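Local coordinates for protein aminotransferase (Streptomyces pactum, PDB 4ZM4) that belongs to the class-III aminotransferases, PLP-dependent proteins of the large aminotransferase clan, and forms a dimer that binds pyridoxal-5'-phosphate, at residues Q116-N121 and A305-V310; L133-T138 and S154-R159; V276-M281 and P286-G291. The protein carries 1 engineered substitution. All coordinates share one frame; numbering follows the deposited sequence.

Contact 1. Residues Q116-N121 and A305-V310; sequences QVRFAN and AHHAGV. With PLP (pyridoxal-5'-phosphate), chain G.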
# COMPACT_ATOMS: atom_id res chain seq x y z
N GLN B 116 7.66 9.76 17.08
CA GLN B 116 6.27 9.48 16.68
C GLN B 116 6.25 9.05 15.21
O GLN B 116 7.09 9.48 14.41
CB GLN B 116 5.41 10.73 16.81
CG GLN B 116 5.29 11.26 18.21
CD GLN B 116 4.39 12.50 18.28
OE1 GLN B 116 4.60 13.49 17.56
NE2 GLN B 116 3.42 12.48 19.19
N VAL B 117 5.26 8.24 14.86
CA VAL B 117 5.14 7.74 13.50
C VAL B 117 3.69 7.76 13.05
O VAL B 117 2.78 7.94 13.86
CB VAL B 117 5.66 6.28 13.35
CG1 VAL B 117 7.12 6.19 13.65
CG2 VAL B 117 4.90 5.32 14.28
N ARG B 118 3.51 7.59 11.74
CA ARG B 118 2.25 7.11 11.19
C ARG B 118 2.56 5.94 10.27
O ARG B 118 3.64 5.86 9.70
CB ARG B 118 1.51 8.20 10.46
CG ARG B 118 0.84 9.19 11.40
CD ARG B 118 -0.42 9.77 10.79
NE ARG B 118 -0.96 10.88 11.56
CZ ARG B 118 -2.10 11.50 11.25
NH1 ARG B 118 -2.83 11.11 10.20
NH2 ARG B 118 -2.54 12.49 12.02
N PHE B 119 1.64 4.99 10.23
CA PHE B 119 1.81 3.79 9.43
C PHE B 119 1.10 3.90 8.09
O PHE B 119 0.16 4.68 7.93
CB PHE B 119 1.28 2.57 10.18
CG PHE B 119 2.10 2.22 11.39
CD1 PHE B 119 3.29 1.51 11.24
CD2 PHE B 119 1.70 2.62 12.64
CE1 PHE B 119 4.06 1.22 12.33
CE2 PHE B 119 2.48 2.32 13.72
CZ PHE B 119 3.66 1.63 13.57
N ALA B 120 1.58 3.08 7.16
CA ALA B 120 1.06 2.98 5.82
C ALA B 120 1.19 1.53 5.40
O ALA B 120 1.79 0.73 6.11
CB ALA B 120 1.85 3.89 4.86
N ASN B 121 0.71 1.22 4.19
CA ASN B 121 0.81 -0.14 3.66
C ASN B 121 2.09 -0.39 2.88
O ASN B 121 2.46 -1.53 2.66
CB ASN B 121 -0.38 -0.43 2.76
CG ASN B 121 -1.68 -0.19 3.46
OD1 ASN B 121 -2.02 -0.91 4.42
ND2 ASN B 121 -2.44 0.82 3.01
N ALA B 305 -2.23 18.17 9.03
CA ALA B 305 -1.68 17.54 7.83
C ALA B 305 -2.34 16.17 7.59
O ALA B 305 -3.12 15.67 8.43
CB ALA B 305 -0.17 17.39 7.93
N HIS B 306 -2.03 15.58 6.44
CA HIS B 306 -2.81 14.46 5.97
C HIS B 306 -2.03 13.19 5.83
O HIS B 306 -0.89 13.18 5.38
CB HIS B 306 -3.42 14.78 4.60
CG HIS B 306 -4.53 13.86 4.22
ND1 HIS B 306 -4.34 12.77 3.39
CD2 HIS B 306 -5.84 13.87 4.54
CE1 HIS B 306 -5.50 12.17 3.20
NE2 HIS B 306 -6.42 12.81 3.91
N HIS B 307 -2.68 12.11 6.22
CA HIS B 307 -2.32 10.80 5.77
C HIS B 307 -3.56 9.95 5.88
O HIS B 307 -4.47 10.26 6.68
CB HIS B 307 -1.16 10.22 6.61
CG HIS B 307 -0.74 8.85 6.16
ND1 HIS B 307 -0.43 8.57 4.84
CD2 HIS B 307 -0.64 7.68 6.83
CE1 HIS B 307 -0.10 7.30 4.74
NE2 HIS B 307 -0.25 6.73 5.92
N ALA B 308 -3.62 8.86 5.12
CA ALA B 308 -4.85 8.06 5.13
C ALA B 308 -4.59 6.63 4.70
O ALA B 308 -3.44 6.25 4.48
CB ALA B 308 -5.89 8.73 4.22
N GLY B 309 -5.68 5.87 4.54
CA GLY B 309 -5.62 4.50 4.06
C GLY B 309 -6.31 3.62 5.07
O GLY B 309 -5.88 3.51 6.21
N VAL B 310 -7.39 3.00 4.64
CA VAL B 310 -8.24 2.25 5.53
C VAL B 310 -7.44 1.16 6.27
O VAL B 310 -7.74 0.86 7.42
CB VAL B 310 -9.46 1.65 4.75
CG1 VAL B 310 -9.09 0.33 4.08
CG2 VAL B 310 -10.63 1.43 5.67
N1 PLP G . -12.09 3.76 -3.00
C2 PLP G . -13.17 3.84 -2.21
C2A PLP G . -14.49 3.75 -2.89
C3 PLP G . -13.06 3.96 -0.74
O3 PLP G . -14.17 4.03 0.05
C4 PLP G . -11.69 4.01 -0.13
C4A PLP G . -11.55 4.26 1.33
O4A PLP G . -12.53 4.72 1.99
C5 PLP G . -10.57 3.91 -1.13
C6 PLP G . -10.85 3.82 -2.50
C5A PLP G . -9.11 3.93 -0.79
O4P PLP G . -8.60 2.61 -0.47
P PLP G . -7.52 2.59 0.75
O1P PLP G . -6.38 3.47 0.17
O2P PLP G . -7.15 1.14 0.96
O3P PLP G . -8.14 3.31 1.93
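The loop 305-310 runs beside strand 116-120, outermost within its own chain in the large mixed sheet of this class-III aminotransferase, with CA of R118 8.0 Å from CA of H307 and CA of A120 7.1 Å from CA of G309. H307 spans the gap. Its CG stands anti to the backbone N (chi1 -180°), which sends the imidazole across to the strand, and NE2 donates to F119 O over 2.9 Å. The bond is bent at the hydrogen, 133°; the oxygen lies close to the ring plane, while the donor sits above the carbonyl plane. CB of A120 meets the same ring edge, 3.7 Å from NE2. ND1 is hydrogen-bonded to OG of S129, and F290 packs edge-to-face with the ring, so rotation of the imidazole is constrained.

R118 passes H307 in the opposite direction, its guanidinium plane 60° from the imidazole; NH1 lies 4.0 Å from O of H307, which is at the guanidinium edge, and 4.1 Å from its CB. The polar end is taken mainly by the second subunit, through A26 O, S30 O and S32 OG, with L300 O and N303 OD1 of its own chain holding NH2. The pyridoxal-5'-phosphate site lies between subunits, G123, T124 and N223 coming from the second. Ending segment 305-310, V310 N gives the cofactor a nearly straight 2.8 Å hydrogen bond to phosphate oxygen O3P.

Contact 2. Residues L133-T138 and S154-R159; sequences LARATT and SETVLR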
# COMPACT_ATOMS: atom_id res chain seq x y z
N LEU B 133 4.04 16.10 4.12
CA LEU B 133 4.26 16.67 5.46
C LEU B 133 5.33 17.74 5.40
O LEU B 133 5.15 18.82 5.97
CB LEU B 133 4.66 15.58 6.45
CG LEU B 133 4.97 16.00 7.89
CD1 LEU B 133 3.74 16.71 8.51
CD2 LEU B 133 5.37 14.80 8.73
N ALA B 134 6.41 17.48 4.65
CA ALA B 134 7.48 18.46 4.50
C ALA B 134 7.03 19.74 3.73
O ALA B 134 7.42 20.87 4.09
CB ALA B 134 8.69 17.84 3.81
N ARG B 135 6.23 19.56 2.68
CA ARG B 135 5.69 20.72 1.95
C ARG B 135 4.75 21.50 2.85
O ARG B 135 4.83 22.74 2.91
CB ARG B 135 4.99 20.27 0.66
CG ARG B 135 5.92 19.65 -0.37
CD ARG B 135 5.16 19.12 -1.58
NE ARG B 135 6.00 19.10 -2.78
CZ ARG B 135 6.37 18.03 -3.48
NH1 ARG B 135 5.97 16.79 -3.14
NH2 ARG B 135 7.18 18.22 -4.58
N ALA B 136 3.86 20.80 3.56
CA ALA B 136 2.89 21.47 4.45
C ALA B 136 3.58 22.22 5.60
O ALA B 136 3.14 23.32 5.98
CB ALA B 136 1.89 20.49 5.01
N THR B 137 4.65 21.64 6.13
CA THR B 137 5.33 22.15 7.30
C THR B 137 6.16 23.39 6.97
O THR B 137 6.16 24.37 7.71
CB THR B 137 6.19 21.01 7.95
OG1 THR B 137 5.34 19.94 8.34
CG2 THR B 137 6.95 21.49 9.19
N THR B 138 6.90 23.33 5.88
CA THR B 138 7.78 24.41 5.47
C THR B 138 7.03 25.48 4.68
O THR B 138 7.52 26.58 4.50
CB THR B 138 8.89 23.89 4.57
OG1 THR B 138 8.32 23.19 3.45
CG2 THR B 138 9.80 22.95 5.33
N SER B 154 4.92 7.11 -6.41
CA SER B 154 3.94 8.21 -6.29
C SER B 154 4.25 9.28 -7.32
O SER B 154 5.37 9.42 -7.81
CB SER B 154 3.86 8.80 -4.88
OG SER B 154 5.11 9.38 -4.48
N GLU B 155 3.21 10.07 -7.62
CA GLU B 155 3.20 10.99 -8.74
C GLU B 155 4.34 12.05 -8.73
O GLU B 155 4.88 12.32 -9.79
CB GLU B 155 1.82 11.67 -8.80
CG GLU B 155 1.51 12.30 -10.17
CD GLU B 155 1.01 11.29 -11.20
OE1 GLU B 155 0.69 11.70 -12.32
OE2 GLU B 155 0.91 10.10 -10.86
N THR B 156 4.72 12.58 -7.56
CA THR B 156 5.76 13.64 -7.48
C THR B 156 7.20 13.13 -7.41
O THR B 156 8.14 13.93 -7.56
CB THR B 156 5.50 14.70 -6.35
OG1 THR B 156 5.90 14.20 -5.07
CG2 THR B 156 3.98 15.08 -6.27
N VAL B 157 7.42 11.82 -7.27
CA VAL B 157 8.80 11.28 -7.22
C VAL B 157 9.19 10.24 -8.27
O VAL B 157 10.36 9.95 -8.42
CB VAL B 157 9.15 10.67 -5.86
CG1 VAL B 157 8.98 11.73 -4.79
CG2 VAL B 157 8.27 9.45 -5.55
N LEU B 158 8.23 9.68 -9.01
CA LEU B 158 8.56 8.60 -9.97
C LEU B 158 9.35 9.09 -11.19
O LEU B 158 8.77 9.62 -12.14
CB LEU B 158 7.31 7.87 -10.41
CG LEU B 158 7.52 6.73 -11.38
CD1 LEU B 158 8.59 5.75 -10.90
CD2 LEU B 158 6.20 6.00 -11.63
N ARG B 159 10.67 8.93 -11.11
CA ARG B 159 11.60 9.23 -12.20
C ARG B 159 12.00 7.94 -12.94
O ARG B 159 11.81 6.83 -12.44
CB ARG B 159 12.90 9.89 -11.66
CG ARG B 159 12.81 11.36 -11.24
CD ARG B 159 12.74 11.64 -9.72
NE ARG B 159 13.80 10.99 -8.96
CZ ARG B 159 13.71 10.07 -8.01
NH1 ARG B 159 12.58 9.55 -7.59
NH2 ARG B 159 14.80 9.62 -7.48
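R135 and T156 meet through one polar bond, the guanidinium of R135 reaching from helix 123-138 to the hydroxyl of T156 in the loop that follows strand 142-146. NH1 of R135 donates to OG1 of T156 over 3.2 Å, with an angle of 154° at the hydrogen, and the hydroxyl oxygen lies at the edge of the guanidinium, tilted 16° from its plane. The two side chains come from opposing directions and run alongside one another where they meet. That of R135 is long and extended from CG to NE, which lets it bridge backbones whose CA atoms, R135 to T156, are 11.8 Å apart. On T156, OG1 sits between the backbone N and the carbonyl carbon (chi1 80°), while CG2 lies beside the backbone N, 4.1 Å from NH1 of R135. A further hold comes from NE of R135, which donates to T141 O just beyond the helix end; NH2 is also hydrogen-bonded outside the two segments.

Within the loop, S154 O accepts from both V157 N and L158 N, a tight turn that presents T156 to the helix, and E155 forms a salt bridge with R132 of the second subunit. In the last helical turn, OG1 of T137 hydrogen-bonds to L133 O and OG1 of T138 to A134 O, 2.6 Å each.

This buried polar link ties the end of helix 123-138 to the loop: R135 also rests on A213 of strand 212-217, and T156 O accepts from OG1 of T190, which opens strand 190-193.

Contact 3. Residues V276-M281 and P286-G291; sequences VLSRVM and PVAAFG. Engineered in segment 276-281: R279 (natural residue Lys). With P3B ((3E,4R,5R)-4,5-dihydroxy-3-{[(Z)-{3-hydroxy-2-methyl-5-[(phosphonooxy)methyl]pyridin-4(1H)-ylidene}methyl]imino}cyclohex-1-ene-1-carboxylic acid), chain H.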
# COMPACT_ATOMS: atom_id res chain seq x y z
N VAL B 276 11.64 7.30 6.68
CA VAL B 276 10.65 6.35 6.16
C VAL B 276 11.16 4.93 6.40
O VAL B 276 12.34 4.61 6.13
CB VAL B 276 10.41 6.53 4.64
CG1 VAL B 276 9.25 5.66 4.17
CG2 VAL B 276 10.16 7.99 4.30
N LEU B 277 10.26 4.05 6.86
CA LEU B 277 10.60 2.65 7.19
C LEU B 277 9.63 1.68 6.57
O LEU B 277 8.45 2.03 6.35
CB LEU B 277 10.57 2.46 8.70
CG LEU B 277 11.47 3.38 9.53
CD1 LEU B 277 11.06 3.28 11.01
CD2 LEU B 277 12.93 3.04 9.36
N SER B 278 10.10 0.47 6.29
CA SER B 278 9.26 -0.64 5.81
C SER B 278 10.09 -1.95 5.87
O SER B 278 11.03 -2.04 6.64
CB SER B 278 8.76 -0.37 4.39
OG SER B 278 7.82 -1.33 3.95
N ARG B 279 9.75 -2.95 5.09
CA ARG B 279 10.63 -4.11 4.81
C ARG B 279 10.97 -4.94 6.03
O ARG B 279 10.17 -5.78 6.42
CB ARG B 279 11.91 -3.69 4.09
CG ARG B 279 11.66 -2.95 2.81
CD ARG B 279 11.26 -3.83 1.65
NE ARG B 279 10.56 -2.98 0.70
CZ ARG B 279 11.04 -2.51 -0.45
NH1 ARG B 279 12.25 -2.81 -0.91
NH2 ARG B 279 10.23 -1.73 -1.16
N VAL B 280 12.14 -4.73 6.63
CA VAL B 280 12.58 -5.53 7.77
C VAL B 280 11.58 -5.30 8.91
O VAL B 280 11.28 -6.22 9.68
CB VAL B 280 14.02 -5.19 8.22
CG1 VAL B 280 14.36 -5.91 9.52
CG2 VAL B 280 15.01 -5.57 7.15
N MET B 281 11.06 -4.08 8.99
CA MET B 281 10.16 -3.70 10.09
C MET B 281 9.00 -4.66 10.26
O MET B 281 8.70 -5.04 11.35
CB MET B 281 9.61 -2.28 9.84
CG MET B 281 8.92 -1.66 11.05
SD MET B 281 8.42 0.03 10.67
CE MET B 281 6.97 -0.29 9.64
N PRO B 286 2.82 -6.59 4.46
CA PRO B 286 2.78 -5.24 3.86
C PRO B 286 2.51 -4.13 4.88
O PRO B 286 1.38 -3.98 5.37
CB PRO B 286 1.68 -5.35 2.82
CG PRO B 286 1.23 -6.76 2.84
CD PRO B 286 1.64 -7.36 4.13
N VAL B 287 3.57 -3.41 5.24
CA VAL B 287 3.52 -2.36 6.25
C VAL B 287 4.71 -1.44 6.09
O VAL B 287 5.77 -1.85 5.66
CB VAL B 287 3.48 -2.93 7.69
CG1 VAL B 287 4.75 -3.70 8.01
CG2 VAL B 287 3.27 -1.83 8.72
N ALA B 288 4.49 -0.16 6.39
CA ALA B 288 5.50 0.87 6.31
C ALA B 288 5.15 1.94 7.33
O ALA B 288 4.08 1.91 7.93
CB ALA B 288 5.53 1.49 4.92
N ALA B 289 6.07 2.87 7.55
CA ALA B 289 5.84 3.98 8.45
C ALA B 289 6.70 5.16 8.04
O ALA B 289 7.75 4.99 7.42
CB ALA B 289 6.18 3.57 9.90
N PHE B 290 6.31 6.33 8.48
CA PHE B 290 7.24 7.45 8.46
C PHE B 290 7.11 8.19 9.76
O PHE B 290 6.04 8.20 10.37
CB PHE B 290 7.02 8.37 7.23
CG PHE B 290 5.73 9.09 7.24
CD1 PHE B 290 4.56 8.43 6.91
CD2 PHE B 290 5.68 10.44 7.56
CE1 PHE B 290 3.36 9.10 6.91
CE2 PHE B 290 4.47 11.10 7.57
CZ PHE B 290 3.32 10.44 7.23
N GLY B 291 8.20 8.80 10.21
CA GLY B 291 8.17 9.49 11.48
C GLY B 291 9.37 10.36 11.70
O GLY B 291 10.28 10.40 10.89
OAH P3B H . 6.18 0.86 -2.66
PBA P3B H . 7.15 -0.16 -1.92
OAI P3B H . 7.53 -1.13 -3.00
OAC P3B H . 6.51 -0.88 -0.75
OAQ P3B H . 8.44 0.84 -1.53
CAM P3B H . 8.94 1.88 -2.43
CAV P3B H . 10.26 2.08 -2.11
CAL P3B H . 10.57 3.20 -1.35
NAP P3B H . 11.89 3.40 -0.98
CAU P3B H . 12.87 2.50 -1.32
CAA P3B H . 14.18 2.71 -0.98
CAW P3B H . 12.58 1.45 -2.07
OAE P3B H . 13.59 0.60 -2.38
CAX P3B H . 11.28 1.15 -2.48
CAJ P3B H . 11.00 0.00 -3.30
NAO P3B H . 12.01 -0.75 -3.85
CAT P3B H . 11.76 -1.78 -4.72
CAK P3B H . 10.51 -2.08 -5.32
CAS P3B H . 10.31 -3.08 -6.26
CAR P3B H . 9.03 -3.38 -6.78
OAD P3B H . 8.84 -4.34 -7.55
OAB P3B H . 8.07 -2.69 -6.57
CAN P3B H . 11.26 -3.99 -6.53
CAY P3B H . 12.63 -3.86 -5.85
OAF P3B H . 13.54 -4.19 -6.91
CAZ P3B H . 12.95 -2.47 -5.17
OAG P3B H . 14.02 -2.45 -4.16
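L277 and A289 pair as the hydrogen-bonded residues of an antiparallel beta hairpin, strands 274-277 and 288-292, inside the large sheet of the aminotransferase fold. L277 N donates almost straight, at 173°, to A289 O over 2.7 Å, and A289 N returns a bond of 2.8 Å to L277 O. V276 and F290 form the adjoining non-hydrogen-bonded pair, where CA of V276 also comes 3.4 Å from A289 O in a CA-H...O contact.

The close packing continues where the strands part. OG of S278, held anti to the backbone N (chi1 -173°), gives a 2.7 Å hydrogen bond to V287 O, so a side chain takes over from the backbone ladder; the same hydroxyl is hydrogen-bonded to Y311 of the second subunit. M281 folds back over the hairpin, its chain bent only at chi3 (76°), and lays CE 3.7 Å from C of A288, with CB of A289 and CG2 of V287 also in contact.

The looser part lies in the turn 278-281, closed by M281 N to S278 O: R279 and V280 lean off the second strand, though other parts of the dimer bury them. R279, an engineered residue that is Lys in the natural sequence, starts away from 286-291, and its side chain lies in the P3B pocket, where its modelled fit to the ligand is doubtful. R279 is also held by polar bonds: NH1 donates to Y67 O, and its backbone N is hydrogen-bonded to OH of Y311 of the second subunit.

All three contacts are buried, but the centre of contact 3 lies nearest the centre of the chain, about 10 Å from it, whereas the centres of contacts 1 and 2 lie about 20 and 19 Å from it. Contacts 1 and 3 share the large sheet: strands 116-120 and 288-292 are neighbours in it, joined by backbone bonds such as A120 O to A288 N, 2.9 Å. Contact 2 instead joins helix to loop, and meets the others by packing, L133 touching A305 and F290. Chemistry follows place: contact 3 has a backbone ladder, a serine bond and apolar cover; between their segments, contact 1 has one histidine bond and contact 2 one arginine bond. Each also touches the second subunit.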